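Local coordinates for protein peptidoglycan-N-acetylmuramic acid deacetylase PdaC (Bacillus subtilis subsp. subtilis str. 168, PDB 6H8N) that removes acetyl groups from N-acetylmuramic acid residues of peptidoglycan, conferring lysozyme resistance, and also deacetylates chitin oligomers, this chain being its zinc-binding polysaccharide deacetylase domain, at residues A13-D18 with T155-D160; F41-S46 with N63-H68; N67-H72 with R106-G111. The protein carries 1 engineered substitution. One frame throughout, in Å; residues are numbered along the deposited sequence. Where two conformers were deposited one is given.

Interaction 1: residues A13-D18 with T155-D160; sequences ALTFSD and TILIHD. Engineered in segment 13-18: Ser17 (natural residue Asp). With ZN (zinc ion), chain C; PO4 (phosphate ion), chain D.
Ala13 pairs with Thr155 in a parallel register that continues to Phe16 with Ile158, the two strands lying 4.6 Å apart at closest and twisted by 33°. The backbone bonds are shared out evenly: Ile156 N gives to Ala13 O (2.9 Å) and Ile158 N to Thr15 O, while Thr15 N and Ser17 N return bonds to Ile156 O and Ile158 O. Ile156 O takes a second donor, Thr15 OG1, at 2.7 Å. With chi1 at 74°, that hydroxyl sits between its own N and carbonyl carbon and leans across to the neighbouring strand; Arg106 NH1 also bonds Thr15 OG1.

The larger apolar side chains meet on the face of Phe16 and Ile158. These two run side by side, Phe16 CE1 reaching Ile158 CB at 3.7 Å, and helix 163-178 packs against them. On the other face the methyls of Thr15 and Thr155 meet.

These are inner strands of the distorted beta/alpha barrel of the NodB-type (carbohydrate esterase family 4) deacetylases, and their C-terminal ends carry catalytic-site residues. Asp18 binds zinc through OD1, with His68 and His72 as the other protein ligands. Its second oxygen, OD2, comes 3.2 Å from His159 CD2, the carboxylate turned 34° from the imidazole plane. His159, probably the proton donor, gives an almost straight bond from NE2 to phosphate O2 at 2.7 Å; Asp133 holds its ND1. The engineered Ser17, aspartate in nature and there the likely proton acceptor, bonds Arg106 through OG and touches Leu157 CD1.

Asp160 closes the end of the pair, its N bonding Ser17 O at 3.2 Å and its OD2 bonding Thr25. A water lies between Asp160 OD1 and Phe16 O.

Interaction 2: residues F41-S46 with N63-H68; sequences FFVLGS and NEVGNH. With ZN (zinc ion), chain C.
His68 meets the end of strand 41-43 just where it sends its ring to the zinc. Its N donates to Val43 O at 2.9 Å, and its CB packs against the same oxygen at 3.2 Å, so Val43 O touches both the backbone and the root of this side chain. With CG anti to the backbone N (chi1 -164°), the imidazole extends past Phe42 O to place NE2 2.0 Å from the zinc ion. Leu44, at the N-cap position of the helix that follows, lays CD2 near His68 O.

One step back, the strands are zipped in parallel register. Val43 N gives to Gly66 O at 3.0 Å, Gly66 N to Phe41 O and Phe41 N to Glu64 O, all nearly straight at 166 to 169°. The Phe42 ring lies against the bare backbone of Gly66, with CD1 3.7 Å from Gly66 CA, and Arg106 touches the ring too. On the face shared with Phe41, Val43 CG2 and Val65 CG1 cross at about a right angle, 3.8 Å apart.

Farther from the metal, Asn63 CB comes to the edge of the Phe41 ring, near CE1; the amide is held by Ala39 and Met58. Helices 22-35 and 52-60 cover Phe41, and 52-60 also covers Val65. Two short helices, 45-50 and 52-60, link the strands in a beta-alpha-beta crossover of the deacetylase barrel.

Only the last residue of the pairing carries metal chemistry; the backbone bonds and apolar contacts behind it fix where the His68 ring can start, which is consistent with a zinc ligand placed by the sheet itself.

Interaction 3: residues N67-H72 with R106-G111; sequences NHSWSH and RPPYGG. With ZN (zinc ion), chain C; PO4 (phosphate ion), chain D.
His72 and Tyr109 join two loops that are signatures of the family 4 carbohydrate esterases: the His-Ser-Trp-Ser-His metal motif at 68-72 and the Arg-Pro-Pro-Tyr motif at 106-109, which forms a wall of the substrate groove in relatives.

Polar bonds tie the loops at the base. Arg106 N donates to Asn67 O at 2.8 Å, and Arg106 O in turn accepts from His68 ND1 at 2.7 Å. That bond fixes the turn of the imidazole, leaving NE2 for the zinc, and the carbonyl may polarise the ring. The Arg106 side chain, bent at chi3, leads away to bond Thr15, the engineered Ser17 and the backbone of Ala125. Within 67-72, Asn67 OD1 takes Ser69 N in an Asx turn, and Ser69 OG gives to His68 O (2.6 Å) while accepting from His72 N, an ST motif that braces the bend between the two metal histidines.

Apolar and ring contacts come next. Pro108 CB sits over the His72 ring as a CH-pi contact, 3.9 Å from the centroid, while Pro108 CG touches Ser69 OG. The same imidazole turns its edge to the face of Tyr109 in an offset edge-to-face pair, with planes at 81°; a weak bond runs from His72 ND1 to Tyr109 OH. A water joins that hydroxyl to His72 O.

At the metal, His72 NE2 binds zinc at 2.0 Å beside His68, Asp18 and phosphate O3. The phosphate probably came from the crystallisation liquor, yet Tyr109 N, the backbone group thought in relatives to steady the oxyanion, donates to it: N to phosphate O4 is 2.7 Å, with 165° at the hydrogen.

In the fold
Interactions 1 and 2 belong to one parallel sheet, in which strands 11-17 and 40-43 are neighbours; Phe42 bonds the backbones of Phe16 and Asp18 there, and both pairings are buried. Interaction 3, farthest from the centre of the chain at about 12 Å, joins two irregular loops and is mostly buried too, though the exposed Tyr109 forms its rim. Strand backbone bonds and hydrophobic faces make up most of the first two, whereas loop turns and ring contacts mark the third. Interactions 2 and 3 share Asn67 and His68, where strand 64-67 gives way to loop. All three meet at zinc, and interactions 1 and 3 both hold the phosphate. Arg106 also ties interaction 3 to 1.

Interaction 1: residues A13-D18 with T155-D160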
loop_
_atom_site.group_PDB
_atom_site.type_symbol
_atom_site.label_atom_id
_atom_site.label_comp_id
_atom_site.label_asym_id
_atom_site.label_seq_id
_atom_site.Cartn_x
_atom_site.Cartn_y
_atom_site.Cartn_z
ATOM N N ALA A 13 8.104 -0.131 3.717
ATOM C CA ALA A 13 6.870 0.285 3.042
ATOM C C ALA A 13 5.674 -0.310 3.773
ATOM O O ALA A 13 5.373 -1.500 3.632
ATOM C CB ALA A 13 6.885 -0.142 1.583
ATOM N N LEU A 14 4.974 0.519 4.533
ATOM C CA LEU A 14 3.691 0.123 5.090
ATOM C C LEU A 14 2.621 0.329 4.041
ATOM O O LEU A 14 2.521 1.407 3.446
ATOM C CB LEU A 14 3.356 0.961 6.320
ATOM C CG LEU A 14 4.312 0.884 7.471
ATOM C CD1 LEU A 14 3.833 1.761 8.601
ATOM C CD2 LEU A 14 4.424 -0.536 7.931
ATOM N N THR A 15 1.815 -0.690 3.812
ATOM C CA THR A 15 0.782 -0.617 2.797
ATOM C C THR A 15 -0.543 -1.072 3.374
ATOM O O THR A 15 -0.604 -1.925 4.284
ATOM C CB THR A 15 1.127 -1.437 1.542
ATOM O OG1 THR A 15 0.981 -2.843 1.786
ATOM C CG2 THR A 15 2.530 -1.118 1.055
ATOM N N PHE A 16 -1.612 -0.465 2.863
ATOM C CA PHE A 16 -2.949 -0.626 3.411
ATOM C C PHE A 16 -3.927 -0.942 2.299
ATOM O O PHE A 16 -4.100 -0.124 1.391
ATOM C CB PHE A 16 -3.395 0.644 4.127
ATOM C CG PHE A 16 -2.529 0.983 5.289
ATOM C CD1 PHE A 16 -2.734 0.351 6.492
ATOM C CD2 PHE A 16 -1.513 1.907 5.187
ATOM C CE1 PHE A 16 -1.948 0.614 7.567
ATOM C CE2 PHE A 16 -0.697 2.182 6.260
ATOM C CZ PHE A 16 -0.913 1.531 7.465
ATOM N N SER A 17 -4.613 -2.069 2.401
ATOM C CA SER A 17 -5.594 -2.483 1.408
ATOM C C SER A 17 -7.000 -2.418 1.972
ATOM O O SER A 17 -7.223 -2.725 3.140
ATOM C CB SER A 17 -5.346 -3.935 1.013
ATOM O OG SER A 17 -4.152 -4.054 0.266
ATOM N N ASP A 18 -7.950 -2.064 1.108
ATOM C CA ASP A 18 -9.398 -2.281 1.256
ATOM C C ASP A 18 -10.180 -1.034 1.615
ATOM O O ASP A 18 -11.411 -1.071 1.586
ATOM C CB ASP A 18 -9.782 -3.395 2.239
ATOM C CG ASP A 18 -9.327 -4.743 1.801
ATOM O OD1 ASP A 18 -8.950 -4.899 0.638
ATOM O OD2 ASP A 18 -9.294 -5.650 2.675
ATOM N N THR A 155 7.935 -4.878 2.695
ATOM C CA THR A 155 6.616 -4.315 2.446
ATOM C C THR A 155 5.610 -5.048 3.321
ATOM O O THR A 155 5.497 -6.281 3.246
ATOM C CB THR A 155 6.267 -4.461 0.966
ATOM O OG1 THR A 155 7.243 -3.750 0.203
ATOM C CG2 THR A 155 4.893 -3.896 0.654
ATOM N N ILE A 156 4.882 -4.292 4.140
ATOM C CA ILE A 156 3.934 -4.825 5.117
ATOM C C ILE A 156 2.525 -4.614 4.596
ATOM O O ILE A 156 2.202 -3.534 4.091
ATOM C CB ILE A 156 4.103 -4.117 6.476
ATOM C CG1 ILE A 156 5.498 -4.377 7.051
ATOM C CG2 ILE A 156 3.040 -4.571 7.456
ATOM C CD1 ILE A 156 5.912 -3.409 8.143
ATOM N N LEU A 157 1.665 -5.623 4.760
ATOM C CA LEU A 157 0.239 -5.540 4.422
ATOM C C LEU A 157 -0.616 -5.439 5.676
ATOM O O LEU A 157 -0.602 -6.345 6.516
ATOM C CB LEU A 157 -0.178 -6.769 3.621
ATOM C CG LEU A 157 -1.676 -6.996 3.393
ATOM C CD1 LEU A 157 -2.277 -5.816 2.638
ATOM C CD2 LEU A 157 -1.920 -8.317 2.674
ATOM N N ILE A 158 -1.394 -4.364 5.781
ATOM C CA ILE A 158 -2.443 -4.200 6.783
ATOM C C ILE A 158 -3.722 -3.845 6.033
ATOM O O ILE A 158 -3.672 -3.200 4.977
ATOM C CB ILE A 158 -2.048 -3.073 7.769
ATOM C CG1 ILE A 158 -0.782 -3.478 8.537
ATOM C CG2 ILE A 158 -3.197 -2.709 8.709
ATOM C CD1 ILE A 158 -0.154 -2.387 9.353
ATOM N N HIS A 159 -4.873 -4.271 6.540
ATOM C CA HIS A 159 -6.149 -3.937 5.906
ATOM C C HIS A 159 -6.807 -2.817 6.701
ATOM O O HIS A 159 -7.193 -3.022 7.852
ATOM C CB HIS A 159 -7.019 -5.192 5.812
ATOM C CG HIS A 159 -6.357 -6.289 5.033
ATOM N ND1 HIS A 159 -5.483 -7.195 5.603
ATOM C CD2 HIS A 159 -6.367 -6.580 3.706
ATOM C CE1 HIS A 159 -5.015 -8.009 4.672
ATOM N NE2 HIS A 159 -5.535 -7.654 3.511
ATOM N N ASP A 160 -6.937 -1.621 6.104
ATOM C CA ASP A 160 -7.318 -0.411 6.859
ATOM C C ASP A 160 -8.817 -0.249 7.005
ATOM O O ASP A 160 -9.322 0.873 6.911
ATOM C CB ASP A 160 -6.677 0.878 6.304
ATOM C CG ASP A 160 -7.077 1.202 4.868
ATOM O OD1 ASP A 160 -6.990 0.308 4.015
ATOM O OD2 ASP A 160 -7.434 2.393 4.601
HETATM ZN ZN ZN C . -8.212 -6.471 -0.251
HETATM P P PO4 D . -6.459 -8.820 0.421
HETATM O O1 PO4 D . -7.221 -10.063 0.953
HETATM O O2 PO4 D . -5.104 -8.791 1.107
HETATM O O3 PO4 D . -7.219 -7.622 0.884
HETATM O O4 PO4 D . -6.396 -8.890 -1.072
HETATM O O HOH W 1 -6.617 1.109 1.492
#

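Interaction 2: residues F41-S46 with N63-H68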
loop_
_atom_site.group_PDB
_atom_site.type_symbol
_atom_site.label_atom_id
_atom_site.label_comp_id
_atom_site.label_asym_id
_atom_site.label_seq_id
_atom_site.Cartn_x
_atom_site.Cartn_y
_atom_site.Cartn_z
ATOM N N PHE A 41 -1.761 3.284 -0.091
ATOM C CA PHE A 41 -3.125 2.818 0.138
ATOM C C PHE A 41 -3.639 2.211 -1.154
ATOM O O PHE A 41 -3.737 2.909 -2.172
ATOM C CB PHE A 41 -4.009 3.985 0.582
ATOM C CG PHE A 41 -3.642 4.523 1.929
ATOM C CD1 PHE A 41 -2.618 5.438 2.077
ATOM C CD2 PHE A 41 -4.300 4.069 3.074
ATOM C CE1 PHE A 41 -2.255 5.901 3.352
ATOM C CE2 PHE A 41 -3.935 4.517 4.335
ATOM C CZ PHE A 41 -2.925 5.446 4.470
ATOM N N PHE A 42 -3.963 0.921 -1.111
ATOM C CA PHE A 42 -4.531 0.204 -2.244
ATOM C C PHE A 42 -6.034 0.190 -2.036
ATOM O O PHE A 42 -6.558 -0.520 -1.166
ATOM C CB PHE A 42 -3.906 -1.182 -2.338
ATOM C CG PHE A 42 -2.478 -1.133 -2.784
ATOM C CD1 PHE A 42 -2.176 -1.112 -4.127
ATOM C CD2 PHE A 42 -1.434 -1.037 -1.858
ATOM C CE1 PHE A 42 -0.857 -1.022 -4.562
ATOM C CE2 PHE A 42 -0.113 -0.953 -2.290
ATOM C CZ PHE A 42 0.165 -0.964 -3.645
ATOM N N VAL A 43 -6.713 1.010 -2.813
ATOM C CA VAL A 43 -8.100 1.400 -2.560
ATOM C C VAL A 43 -9.047 0.641 -3.477
ATOM O O VAL A 43 -8.735 0.318 -4.633
ATOM C CB VAL A 43 -8.309 2.930 -2.701
ATOM C CG1 VAL A 43 -7.442 3.685 -1.690
ATOM C CG2 VAL A 43 -8.033 3.400 -4.107
ATOM N N LEU A 44 -10.243 0.393 -2.943
ATOM C CA LEU A 44 -11.351 -0.165 -3.701
ATOM C C LEU A 44 -12.107 0.960 -4.390
ATOM O O LEU A 44 -12.482 1.938 -3.748
ATOM C CB LEU A 44 -12.296 -0.919 -2.769
ATOM C CG LEU A 44 -11.782 -2.288 -2.359
ATOM C CD1 LEU A 44 -12.631 -2.848 -1.238
ATOM C CD2 LEU A 44 -11.785 -3.267 -3.509
ATOM N N GLY A 45 -12.341 0.815 -5.694
ATOM C CA GLY A 45 -13.069 1.846 -6.415
ATOM C C GLY A 45 -14.428 2.151 -5.808
ATOM O O GLY A 45 -14.832 3.307 -5.726
ATOM N N SER A 46 -15.158 1.117 -5.379
ATOM C CA SER A 46 -16.470 1.359 -4.771
ATOM C C SER A 46 -16.363 2.252 -3.536
ATOM O O SER A 46 -17.213 3.119 -3.296
ATOM C CB SER A 46 -17.138 0.027 -4.440
ATOM O OG SER A 46 -16.367 -0.735 -3.528
ATOM N N ASN A 63 0.848 10.560 0.576
ATOM C CA ASN A 63 0.799 9.116 0.450
ATOM C C ASN A 63 0.528 8.707 -0.991
ATOM O O ASN A 63 -0.010 9.478 -1.792
ATOM C CB ASN A 63 -0.249 8.582 1.410
ATOM C CG ASN A 63 0.042 9.011 2.817
ATOM O OD1 ASN A 63 1.013 8.535 3.425
ATOM N ND2 ASN A 63 -0.780 9.913 3.360
ATOM N N GLU A 64 0.922 7.490 -1.318
ATOM C CA GLU A 64 0.728 6.940 -2.645
ATOM C C GLU A 64 -0.571 6.145 -2.655
ATOM O O GLU A 64 -0.953 5.544 -1.642
ATOM C CB GLU A 64 1.916 6.053 -3.040
ATOM C CG GLU A 64 1.830 5.518 -4.460
ATOM C CD GLU A 64 3.116 4.909 -4.959
ATOM O OE1 GLU A 64 3.958 4.479 -4.168
ATOM O OE2 GLU A 64 3.282 4.841 -6.210
ATOM N N VAL A 65 -1.258 6.154 -3.795
ATOM C CA VAL A 65 -2.516 5.443 -3.971
ATOM C C VAL A 65 -2.359 4.431 -5.089
ATOM O O VAL A 65 -1.934 4.774 -6.201
ATOM C CB VAL A 65 -3.673 6.407 -4.262
ATOM C CG1 VAL A 65 -4.959 5.640 -4.593
ATOM C CG2 VAL A 65 -3.877 7.313 -3.078
ATOM N N GLY A 66 -2.746 3.187 -4.800
ATOM C CA GLY A 66 -2.763 2.122 -5.773
ATOM C C GLY A 66 -4.171 1.585 -5.966
ATOM O O GLY A 66 -5.080 1.874 -5.197
ATOM N N ASN A 67 -4.336 0.801 -7.021
ATOM C CA ASN A 67 -5.629 0.275 -7.435
ATOM C C ASN A 67 -5.833 -1.133 -6.876
ATOM O O ASN A 67 -4.990 -2.004 -7.089
ATOM C CB ASN A 67 -5.609 0.260 -8.970
ATOM C CG ASN A 67 -6.915 -0.160 -9.612
ATOM O OD1 ASN A 67 -7.571 -1.127 -9.212
ATOM N ND2 ASN A 67 -7.266 0.534 -10.684
ATOM N N HIS A 68 -6.948 -1.357 -6.175
ATOM C CA HIS A 68 -7.230 -2.655 -5.555
ATOM C C HIS A 68 -8.515 -3.278 -6.085
ATOM O O HIS A 68 -9.120 -4.111 -5.412
ATOM C CB HIS A 68 -7.270 -2.500 -4.039
ATOM C CG HIS A 68 -7.173 -3.778 -3.259
ATOM N ND1 HIS A 68 -6.275 -4.787 -3.530
ATOM C CD2 HIS A 68 -7.845 -4.163 -2.150
ATOM C CE1 HIS A 68 -6.423 -5.757 -2.633
ATOM N NE2 HIS A 68 -7.353 -5.393 -1.772
HETATM ZN ZN ZN C . -8.212 -6.471 -0.251
#

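Interaction 3: residues N67-H72 with R106-G111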
loop_
_atom_site.group_PDB
_atom_site.type_symbol
_atom_site.label_atom_id
_atom_site.label_comp_id
_atom_site.label_asym_id
_atom_site.label_seq_id
_atom_site.Cartn_x
_atom_site.Cartn_y
_atom_site.Cartn_z
ATOM N N ASN A 67 -4.336 0.801 -7.021
ATOM C CA ASN A 67 -5.629 0.275 -7.435
ATOM C C ASN A 67 -5.833 -1.133 -6.876
ATOM O O ASN A 67 -4.990 -2.004 -7.089
ATOM C CB ASN A 67 -5.609 0.260 -8.970
ATOM C CG ASN A 67 -6.915 -0.160 -9.612
ATOM O OD1 ASN A 67 -7.571 -1.127 -9.212
ATOM N ND2 ASN A 67 -7.266 0.534 -10.684
ATOM N N HIS A 68 -6.948 -1.357 -6.175
ATOM C CA HIS A 68 -7.230 -2.655 -5.555
ATOM C C HIS A 68 -8.515 -3.278 -6.085
ATOM O O HIS A 68 -9.120 -4.111 -5.412
ATOM C CB HIS A 68 -7.270 -2.500 -4.039
ATOM C CG HIS A 68 -7.173 -3.778 -3.259
ATOM N ND1 HIS A 68 -6.275 -4.787 -3.530
ATOM C CD2 HIS A 68 -7.845 -4.163 -2.150
ATOM C CE1 HIS A 68 -6.423 -5.757 -2.633
ATOM N NE2 HIS A 68 -7.353 -5.393 -1.772
ATOM N N SER A 69 -8.914 -2.899 -7.309
ATOM C CA SER A 69 -10.153 -3.336 -7.963
ATOM C C SER A 69 -11.351 -2.533 -7.490
ATOM O O SER A 69 -11.246 -1.698 -6.587
ATOM C CB SER A 69 -10.430 -4.838 -7.797
ATOM O OG SER A 69 -11.150 -5.143 -6.614
ATOM N N TRP A 70 -12.497 -2.740 -8.151
ATOM C CA TRP A 70 -13.712 -2.006 -7.813
ATOM C C TRP A 70 -14.416 -2.606 -6.599
ATOM O O TRP A 70 -14.754 -1.895 -5.651
ATOM C CB TRP A 70 -14.665 -1.960 -9.019
ATOM C CG TRP A 70 -15.876 -1.140 -8.698
ATOM C CD1 TRP A 70 -17.075 -1.586 -8.199
ATOM C CD2 TRP A 70 -16.009 0.278 -8.830
ATOM N NE1 TRP A 70 -17.934 -0.530 -8.008
ATOM C CE2 TRP A 70 -17.305 0.626 -8.383
ATOM C CE3 TRP A 70 -15.162 1.284 -9.284
ATOM C CZ2 TRP A 70 -17.764 1.936 -8.375
ATOM C CZ3 TRP A 70 -15.615 2.578 -9.274
ATOM C CH2 TRP A 70 -16.909 2.898 -8.823
ATOM N N SER A 71 -14.660 -3.925 -6.625
ATOM C CA SER A 71 -15.494 -4.585 -5.620
ATOM C C SER A 71 -14.848 -5.848 -5.048
ATOM O O SER A 71 -15.541 -6.653 -4.412
ATOM C CB SER A 71 -16.877 -4.907 -6.204
ATOM O OG SER A 71 -16.734 -5.722 -7.341
ATOM N N HIS A 72 -13.549 -6.031 -5.236
ATOM C CA HIS A 72 -12.762 -7.067 -4.545
ATOM C C HIS A 72 -13.059 -8.499 -4.992
ATOM O O HIS A 72 -12.926 -9.410 -4.173
ATOM C CB HIS A 72 -12.937 -6.985 -3.013
ATOM C CG HIS A 72 -11.694 -7.324 -2.241
ATOM N ND1 HIS A 72 -11.308 -8.616 -1.971
ATOM C CD2 HIS A 72 -10.753 -6.527 -1.681
ATOM C CE1 HIS A 72 -10.169 -8.604 -1.303
ATOM N NE2 HIS A 72 -9.813 -7.347 -1.104
ATOM N N ARG A 106 -2.811 -3.833 -7.084
ATOM C CA ARG A 106 -2.692 -4.939 -6.140
ATOM C C ARG A 106 -3.918 -5.821 -6.325
ATOM O O ARG A 106 -5.006 -5.491 -5.831
ATOM C CB ARG A 106 -2.576 -4.421 -4.721
ATOM C CG ARG A 106 -2.483 -5.515 -3.680
ATOM C CD ARG A 106 -2.173 -4.945 -2.321
ATOM N NE ARG A 106 -0.762 -4.645 -2.139
ATOM C CZ ARG A 106 -0.250 -4.154 -1.019
ATOM N NH1 ARG A 106 -1.043 -3.857 0.009
ATOM N NH2 ARG A 106 1.056 -3.970 -0.916
ATOM N N PRO A 107 -3.801 -6.930 -7.052
ATOM C CA PRO A 107 -4.972 -7.779 -7.299
ATOM C C PRO A 107 -5.486 -8.360 -5.997
ATOM O O PRO A 107 -4.683 -8.832 -5.183
ATOM C CB PRO A 107 -4.408 -8.882 -8.200
ATOM C CG PRO A 107 -3.272 -8.212 -8.931
ATOM C CD PRO A 107 -2.640 -7.340 -7.857
ATOM N N PRO A 108 -6.801 -8.353 -5.772
ATOM C CA PRO A 108 -7.365 -8.973 -4.563
ATOM C C PRO A 108 -6.841 -10.384 -4.345
ATOM O O PRO A 108 -6.745 -11.189 -5.281
ATOM C CB PRO A 108 -8.865 -8.968 -4.848
ATOM C CG PRO A 108 -9.045 -7.710 -5.662
ATOM C CD PRO A 108 -7.853 -7.698 -6.569
ATOM N N TYR A 109 -6.522 -10.688 -3.082
ATOM C CA TYR A 109 -6.034 -12.001 -2.645
ATOM C C TYR A 109 -4.704 -12.393 -3.270
ATOM O O TYR A 109 -4.276 -13.543 -3.118
ATOM C CB TYR A 109 -7.069 -13.128 -2.841
ATOM C CG TYR A 109 -8.473 -12.721 -2.470
ATOM C CD1 TYR A 109 -8.850 -12.564 -1.147
ATOM C CD2 TYR A 109 -9.424 -12.459 -3.451
ATOM C CE1 TYR A 109 -10.117 -12.176 -0.802
ATOM C CE2 TYR A 109 -10.691 -12.081 -3.126
ATOM C CZ TYR A 109 -11.049 -11.935 -1.797
ATOM O OH TYR A 109 -12.315 -11.536 -1.450
ATOM N N GLY A 110 -4.021 -11.470 -3.958
ATOM C CA GLY A 110 -2.812 -11.762 -4.696
ATOM C C GLY A 110 -3.031 -12.483 -6.008
ATOM O O GLY A 110 -2.052 -12.842 -6.665
ATOM N N GLY A 111 -4.278 -12.685 -6.415
ATOM C CA GLY A 111 -4.581 -13.541 -7.549
ATOM C C GLY A 111 -4.393 -12.867 -8.885
ATOM O O GLY A 111 -5.089 -11.903 -9.205
HETATM ZN ZN ZN C . -8.212 -6.471 -0.251
HETATM P P PO4 D . -6.459 -8.820 0.421
HETATM O O1 PO4 D . -7.221 -10.063 0.953
HETATM O O2 PO4 D . -5.104 -8.791 1.107
HETATM O O3 PO4 D . -7.219 -7.622 0.884
HETATM O O4 PO4 D . -6.396 -8.890 -1.072
HETATM O O HOH W 2 -14.593 -11.432 -3.187
#